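Local coordinates for transcriptional regulator (Mesorhizobium loti, PDB 3BHQ), which probably binds operator DNA as a dimer and regulates transcription, as members of the TetR family do, at residues I18-A23 and T40-S45; T58-V63 and L109-L114; N72-S77 and I100-D105. One frame throughout, in Å; residues are numbered along the deposited sequence.

Overall arrangement
The three contacts follow the chain from the predicted DNA-binding end into the C-terminal region. Interaction 1 joins helix 9-28 to helix 35-42 and closes before the others open. Interactions 2 and 3 share helix 56-83, which meets helix 106-117 in the first and helix 88-103 in the second. Along the chain, interaction 3 falls between the two segments of interaction 2. The centres of interactions 1 and 2 lie about 14 Å apart, and the two touch where Ala21 and Thr22 pack on Val63. Centres of interactions 2 and 3 are about 17 Å apart, with Leu109 resting on the backbone of Leu103 and Met104. Helix 56-83 thus connects the predicted DNA-binding part with the C-terminal part.

Interaction 1: residues I18-A23 and T40-S45; sequences IQAATA and TKAGAS. With EDO (1,2-ethanediol), chain E.
Ala20 and Ala42 meet methyl to methyl, with the two CB atoms 3.7 Å apart. This is the buried part of the contact, where the backbones come close: the CA atoms of Ala20 and Ala42 are 5.3 Å apart. Two alanines make such an approach possible, because neither side chain extends past CB. Ala20 is buried, and its CB also lies against the backbone N of Ala42.

Lys41 forms the solvent side. It is exposed, yet its atoms still touch closely. Its CG sits anti to the backbone N (chi1 -176°), and the chain runs extended alongside helix 9-28. CG passes Ala20 CB at 3.9 Å. Farther out, Lys41 CE lies 3.5 Å from Ala23 CB and just as near the carbonyl O of Ala20. The chain then bends at its last torsion (chi4 65°). NZ donates a hydrogen bond of 2.8 Å to O1 of a 1,2-ethanediol, probably from the crystallisation liquor. Lys28 also bonds this diol.

Just beyond Ala42, Gly43 takes a positive phi (69°) and ends helix 35-42 in a Schellman motif. Ser45 then caps the start of helix 46-53 through Thr48 N. These two helices belong to the predicted helix-turn-helix, and helix 9-28 packs against its first helix. No hydrogen bond joins the two segments. The packing is mainly apolar: close methyl contact at the alanines, and the aliphatic part of a lysine laid over the helix while its ammonium group keeps a polar partner.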
# COMPACT_ATOMS: atom_id res chain seq x y z
N ILE A 18 -13.33 -11.84 -20.13
CA ILE A 18 -12.50 -11.14 -19.13
C ILE A 18 -13.37 -10.37 -18.13
O ILE A 18 -13.12 -10.39 -16.92
CB ILE A 18 -11.44 -10.24 -19.80
CG1 ILE A 18 -10.40 -11.10 -20.53
CG2 ILE A 18 -10.74 -9.36 -18.75
CD1 ILE A 18 -9.57 -10.35 -21.55
N GLN A 19 -14.42 -9.73 -18.62
CA GLN A 19 -15.37 -9.01 -17.74
C GLN A 19 -16.01 -9.98 -16.72
O GLN A 19 -16.09 -9.71 -15.51
CB GLN A 19 -16.41 -8.31 -18.62
CG GLN A 19 -17.41 -7.43 -17.91
CD GLN A 19 -18.46 -6.84 -18.87
OE1 GLN A 19 -18.29 -6.82 -20.11
NE2 GLN A 19 -19.56 -6.36 -18.29
N ALA A 20 -16.50 -11.13 -17.22
CA ALA A 20 -17.07 -12.16 -16.37
C ALA A 20 -16.08 -12.73 -15.38
O ALA A 20 -16.38 -12.93 -14.21
CB ALA A 20 -17.66 -13.30 -17.24
N ALA A 21 -14.84 -12.96 -15.84
CA ALA A 21 -13.80 -13.51 -14.99
C ALA A 21 -13.44 -12.53 -13.87
O ALA A 21 -13.22 -12.94 -12.76
CB ALA A 21 -12.55 -13.88 -15.82
N THR A 22 -13.39 -11.26 -14.23
CA THR A 22 -13.05 -10.19 -13.25
C THR A 22 -14.06 -10.16 -12.12
O THR A 22 -13.70 -10.21 -10.94
CB THR A 22 -13.00 -8.81 -13.91
OG1 THR A 22 -12.05 -8.78 -15.00
CG2 THR A 22 -12.58 -7.73 -12.87
N ALA A 23 -15.34 -10.19 -12.49
CA ALA A 23 -16.42 -10.21 -11.47
C ALA A 23 -16.38 -11.49 -10.63
O ALA A 23 -16.57 -11.45 -9.41
CB ALA A 23 -17.79 -10.04 -12.15
N THR A 40 -20.01 -19.84 -18.38
CA THR A 40 -21.46 -19.66 -18.24
C THR A 40 -21.83 -18.19 -18.00
O THR A 40 -22.71 -17.66 -18.68
CB THR A 40 -21.99 -20.55 -17.11
OG1 THR A 40 -21.71 -21.91 -17.44
CG2 THR A 40 -23.49 -20.36 -16.93
N LYS A 41 -21.13 -17.54 -17.08
CA LYS A 41 -21.36 -16.14 -16.75
C LYS A 41 -21.15 -15.22 -17.96
O LYS A 41 -21.87 -14.24 -18.14
CB LYS A 41 -20.47 -15.74 -15.58
CG LYS A 41 -20.65 -14.34 -15.04
CD LYS A 41 -19.65 -14.10 -13.91
CE LYS A 41 -19.73 -12.67 -13.41
NZ LYS A 41 -21.07 -12.44 -12.77
N ALA A 42 -20.17 -15.56 -18.80
CA ALA A 42 -19.84 -14.79 -19.99
C ALA A 42 -20.69 -15.10 -21.21
O ALA A 42 -20.59 -14.39 -22.19
CB ALA A 42 -18.37 -15.05 -20.37
N GLY A 43 -21.47 -16.18 -21.15
CA GLY A 43 -22.24 -16.62 -22.30
C GLY A 43 -21.36 -17.16 -23.41
O GLY A 43 -21.60 -16.88 -24.59
N ALA A 44 -20.31 -17.88 -23.02
CA ALA A 44 -19.37 -18.50 -23.93
C ALA A 44 -19.38 -20.01 -23.71
O ALA A 44 -19.72 -20.49 -22.62
CB ALA A 44 -17.97 -17.94 -23.68
N SER A 45 -18.97 -20.76 -24.73
CA SER A 45 -18.77 -22.19 -24.56
C SER A 45 -17.49 -22.41 -23.75
O SER A 45 -16.54 -21.61 -23.79
CB SER A 45 -18.66 -22.89 -25.90
OG SER A 45 -17.38 -22.61 -26.46
C1 EDO E . -19.89 -13.17 -9.51
O1 EDO E . -20.87 -12.24 -10.00
C2 EDO E . -19.77 -14.37 -10.44
O2 EDO E . -19.46 -15.57 -9.72

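Interaction 2: residues T58-V63 and L109-L114; sequences TLFGEV and LKLRRL
The ring of Phe60 points its far edge at helix 106-117 and sits between Leu111 and Leu114. CE1 of Phe60 meets Leu111 CD1 at 4.1 Å. The neighbouring ring atom, Phe60 CZ, is the same 4.1 Å from Leu114 CB. Both partners lie near the ring plane, so they touch the rim of the ring and not its faces. The ring's CG is anti to the backbone N (chi1 -157°), which carries the ring toward the other helix. The side chains of Phe60 and Leu111 run past each other in opposite directions, while those of Phe60 and Leu114 cross at about a right angle.

Leu111 CD1 is the bump on the other side. It enters the hollow between Phe60 and Val63, and reaches Val63 CG1 at 4.2 Å. The axes of the two short segments come no closer than 12.5 Å and cross at -135°. The gap is spanned chiefly by the Phe60 ring and the Leu111 side chain.

This buried contact ties the helix that follows the predicted helix-turn-helix to the C-terminal region of a TetR-type, all-helical fold. Phe25 stacks on the ring of Phe60, and Asn118 and Met122 also pack on Phe60. Val63 is backed by Ala21 and Thr22 of helix 9-28. On helix 106-117, Arg113 turns to the second subunit and donates a hydrogen bond from NH1 to the carbonyl O of Ile116 there.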
# COMPACT_ATOMS: atom_id res chain seq x y z
N THR A 58 -3.91 -18.32 -16.18
CA THR A 58 -3.71 -17.48 -17.36
C THR A 58 -4.80 -16.43 -17.49
O THR A 58 -4.51 -15.24 -17.72
CB THR A 58 -3.57 -18.35 -18.62
OG1 THR A 58 -2.50 -19.30 -18.45
CG2 THR A 58 -3.32 -17.49 -19.87
N LEU A 59 -6.05 -16.84 -17.29
CA LEU A 59 -7.17 -15.93 -17.37
C LEU A 59 -7.08 -14.83 -16.28
O LEU A 59 -7.35 -13.67 -16.57
CB LEU A 59 -8.48 -16.72 -17.26
CG LEU A 59 -9.80 -15.93 -17.32
CD1 LEU A 59 -9.88 -14.89 -18.44
CD2 LEU A 59 -11.02 -16.88 -17.42
N PHE A 60 -6.65 -15.19 -15.08
CA PHE A 60 -6.47 -14.21 -13.98
C PHE A 60 -5.41 -13.16 -14.41
O PHE A 60 -5.56 -11.96 -14.17
CB PHE A 60 -6.05 -14.92 -12.69
CG PHE A 60 -6.35 -14.17 -11.39
CD1 PHE A 60 -6.78 -12.84 -11.33
CD2 PHE A 60 -6.12 -14.84 -10.18
CE1 PHE A 60 -7.03 -12.23 -10.08
CE2 PHE A 60 -6.35 -14.21 -8.94
CZ PHE A 60 -6.82 -12.94 -8.91
N GLY A 61 -4.35 -13.61 -15.09
CA GLY A 61 -3.35 -12.69 -15.59
C GLY A 61 -3.92 -11.69 -16.59
O GLY A 61 -3.61 -10.50 -16.54
N GLU A 62 -4.77 -12.17 -17.50
CA GLU A 62 -5.46 -11.27 -18.44
C GLU A 62 -6.42 -10.28 -17.76
O GLU A 62 -6.60 -9.16 -18.25
CB GLU A 62 -6.17 -12.08 -19.53
CG GLU A 62 -5.19 -12.73 -20.45
CD GLU A 62 -4.50 -11.72 -21.38
OE1 GLU A 62 -5.16 -10.85 -21.99
OE2 GLU A 62 -3.31 -11.84 -21.54
N VAL A 63 -7.10 -10.72 -16.69
CA VAL A 63 -7.97 -9.84 -15.88
C VAL A 63 -7.12 -8.69 -15.33
O VAL A 63 -7.50 -7.51 -15.43
CB VAL A 63 -8.64 -10.62 -14.74
CG1 VAL A 63 -9.18 -9.69 -13.63
CG2 VAL A 63 -9.76 -11.50 -15.33
N LEU A 109 -10.22 -1.96 -5.47
CA LEU A 109 -9.58 -2.29 -4.19
C LEU A 109 -9.68 -3.79 -3.89
O LEU A 109 -8.72 -4.38 -3.39
CB LEU A 109 -10.19 -1.48 -3.05
CG LEU A 109 -10.03 0.05 -3.12
CD1 LEU A 109 -10.85 0.73 -2.03
CD2 LEU A 109 -8.62 0.45 -2.99
N LYS A 110 -10.84 -4.38 -4.18
CA LYS A 110 -11.01 -5.84 -3.99
C LYS A 110 -10.02 -6.61 -4.87
O LYS A 110 -9.36 -7.56 -4.40
CB LYS A 110 -12.43 -6.28 -4.27
CG LYS A 110 -13.50 -5.78 -3.24
CD LYS A 110 -14.94 -6.10 -3.70
CE LYS A 110 -15.96 -5.55 -2.71
NZ LYS A 110 -17.36 -5.53 -3.28
N LEU A 111 -9.86 -6.19 -6.12
CA LEU A 111 -8.89 -6.83 -7.02
C LEU A 111 -7.44 -6.66 -6.48
O LEU A 111 -6.63 -7.62 -6.51
CB LEU A 111 -9.01 -6.28 -8.44
CG LEU A 111 -8.15 -6.98 -9.51
CD1 LEU A 111 -8.54 -8.46 -9.68
CD2 LEU A 111 -8.20 -6.23 -10.88
N ARG A 112 -7.09 -5.46 -6.00
CA ARG A 112 -5.76 -5.22 -5.41
C ARG A 112 -5.48 -6.21 -4.28
O ARG A 112 -4.39 -6.79 -4.22
CB ARG A 112 -5.58 -3.77 -4.93
CG ARG A 112 -4.72 -2.86 -5.83
CD ARG A 112 -4.81 -1.40 -5.35
NE ARG A 112 -3.60 -0.54 -5.29
CZ ARG A 112 -2.77 -0.44 -4.23
NH1 ARG A 112 -2.92 -1.22 -3.16
NH2 ARG A 112 -1.76 0.46 -4.25
N ARG A 113 -6.45 -6.38 -3.38
CA ARG A 113 -6.28 -7.34 -2.27
C ARG A 113 -5.99 -8.75 -2.76
O ARG A 113 -5.11 -9.44 -2.21
CB ARG A 113 -7.53 -7.35 -1.38
CG ARG A 113 -7.40 -8.20 -0.12
CD ARG A 113 -8.64 -8.20 0.76
NE ARG A 113 -9.15 -6.84 0.97
CZ ARG A 113 -8.63 -5.92 1.77
NH1 ARG A 113 -7.52 -6.15 2.46
NH2 ARG A 113 -9.19 -4.73 1.84
N LEU A 114 -6.72 -9.18 -3.80
CA LEU A 114 -6.51 -10.53 -4.37
C LEU A 114 -5.12 -10.69 -4.97
O LEU A 114 -4.50 -11.75 -4.80
CB LEU A 114 -7.59 -10.90 -5.40
CG LEU A 114 -9.02 -11.00 -4.88
CD1 LEU A 114 -9.96 -11.33 -6.01
CD2 LEU A 114 -9.13 -12.02 -3.78

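Interaction 3: residues N72-S77 and I100-D105; sequences NDIIES and IAVLMD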
# COMPACT_ATOMS: atom_id res chain seq x y z
N ASN A 72 -5.38 2.96 -16.58
CA ASN A 72 -4.45 3.85 -17.24
C ASN A 72 -5.05 4.70 -18.34
O ASN A 72 -4.60 5.83 -18.52
CB ASN A 72 -3.17 3.14 -17.63
CG ASN A 72 -2.23 3.04 -16.48
OD1 ASN A 72 -1.50 4.01 -16.20
ND2 ASN A 72 -2.24 1.90 -15.76
N ASP A 73 -6.06 4.19 -19.06
CA ASP A 73 -6.75 5.01 -20.08
C ASP A 73 -7.43 6.19 -19.41
O ASP A 73 -7.36 7.32 -19.93
CB ASP A 73 -7.77 4.20 -20.89
CG ASP A 73 -7.13 3.18 -21.82
OD1 ASP A 73 -5.91 3.24 -22.05
OD2 ASP A 73 -7.86 2.30 -22.32
N ILE A 74 -8.03 5.95 -18.24
CA ILE A 74 -8.67 7.02 -17.46
C ILE A 74 -7.64 8.03 -16.97
O ILE A 74 -7.84 9.24 -17.12
CB ILE A 74 -9.55 6.50 -16.27
CG1 ILE A 74 -10.66 5.59 -16.77
CG2 ILE A 74 -10.17 7.70 -15.52
CD1 ILE A 74 -11.48 4.92 -15.68
N ILE A 75 -6.53 7.54 -16.42
CA ILE A 75 -5.45 8.43 -15.93
C ILE A 75 -4.90 9.29 -17.08
O ILE A 75 -4.66 10.49 -16.89
CB ILE A 75 -4.30 7.66 -15.20
CG1 ILE A 75 -4.82 6.87 -13.98
CG2 ILE A 75 -3.20 8.61 -14.78
CD1 ILE A 75 -5.72 7.59 -13.06
N GLU A 76 -4.70 8.69 -18.26
CA GLU A 76 -4.24 9.47 -19.43
C GLU A 76 -5.20 10.63 -19.79
O GLU A 76 -4.73 11.72 -20.15
CB GLU A 76 -4.01 8.59 -20.66
CG GLU A 76 -2.74 7.75 -20.58
CD GLU A 76 -2.46 6.92 -21.85
OE1 GLU A 76 -3.36 6.77 -22.71
OE2 GLU A 76 -1.31 6.43 -21.97
N SER A 77 -6.50 10.39 -19.71
CA SER A 77 -7.49 11.44 -20.03
C SER A 77 -7.41 12.59 -19.04
O SER A 77 -7.44 13.74 -19.43
CB SER A 77 -8.91 10.89 -20.09
OG SER A 77 -9.33 10.36 -18.85
N ILE A 100 -8.23 10.13 -6.84
CA ILE A 100 -8.82 9.52 -5.63
C ILE A 100 -10.04 8.71 -5.99
O ILE A 100 -10.17 7.57 -5.60
CB ILE A 100 -9.28 10.57 -4.57
CG1 ILE A 100 -8.06 11.16 -3.90
CG2 ILE A 100 -10.21 9.93 -3.50
CD1 ILE A 100 -8.38 12.27 -2.92
N ALA A 101 -10.95 9.28 -6.77
CA ALA A 101 -12.20 8.58 -7.14
C ALA A 101 -11.95 7.30 -7.94
O ALA A 101 -12.58 6.26 -7.68
CB ALA A 101 -13.14 9.51 -7.91
N VAL A 102 -11.03 7.35 -8.89
CA VAL A 102 -10.68 6.20 -9.72
C VAL A 102 -9.96 5.10 -8.93
O VAL A 102 -10.32 3.92 -9.00
CB VAL A 102 -9.80 6.65 -10.94
CG1 VAL A 102 -9.22 5.47 -11.70
CG2 VAL A 102 -10.62 7.55 -11.85
N LEU A 103 -8.92 5.51 -8.21
CA LEU A 103 -8.06 4.57 -7.51
C LEU A 103 -8.67 3.97 -6.25
O LEU A 103 -8.22 2.90 -5.82
CB LEU A 103 -6.66 5.16 -7.30
CG LEU A 103 -5.92 5.55 -8.60
CD1 LEU A 103 -4.63 6.29 -8.32
CD2 LEU A 103 -5.65 4.33 -9.46
N MSE A 104 -9.68 4.63 -5.67
CA MSE A 104 -10.37 4.13 -4.48
C MSE A 104 -11.69 3.43 -4.81
O MSE A 104 -12.47 3.12 -3.93
CB MSE A 104 -10.51 5.24 -3.44
CG MSE A 104 -9.17 5.83 -2.99
SE MSE A 104 -8.00 4.54 -2.13
CE MSE A 104 -9.31 4.01 -0.75
N ASP A 105 -11.92 3.15 -6.09
CA ASP A 105 -13.08 2.42 -6.53
C ASP A 105 -13.10 1.07 -5.80
O ASP A 105 -12.08 0.38 -5.72
CB ASP A 105 -13.01 2.11 -8.02
CG ASP A 105 -14.16 1.26 -8.49
OD1 ASP A 105 -15.27 1.77 -8.66
OD2 ASP A 105 -13.95 0.06 -8.65
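Val102 presents both of its methyl groups to helix 56-83. Its CG2 meets CG2 of Ile74 at 3.7 Å, which is the closest approach of the two segments. Its CG1 turns to Ile75 and lies 4.3 Å from the end of that chain, CD1. The valine thus touches two consecutive isoleucines, one with each branch. CG1 of Val102 is anti to the backbone N (chi1 170°), and this rotation aims CG1 at Ile75 and CG2 at Ile74. The contact is wholly apolar, and the segments share no hydrogen bond.

The next shell extends the same packing. Ile74 also rests on Arg98 and Ile75 on Leu99, both about one turn earlier on helix 88-103. Beside Val102, Leu103 packs on Met137 of helix 123-150 and on Phe167 and Leu171 of helix 159-181. Asn72 bonds through ND2 to the carbonyl O of Gly133, which links helix 56-83 to helix 123-150. Helix 56-83, running on from the predicted DNA-binding part, here packs on helix 88-103 in the helical C-terminal part, as in TetR-family regulators.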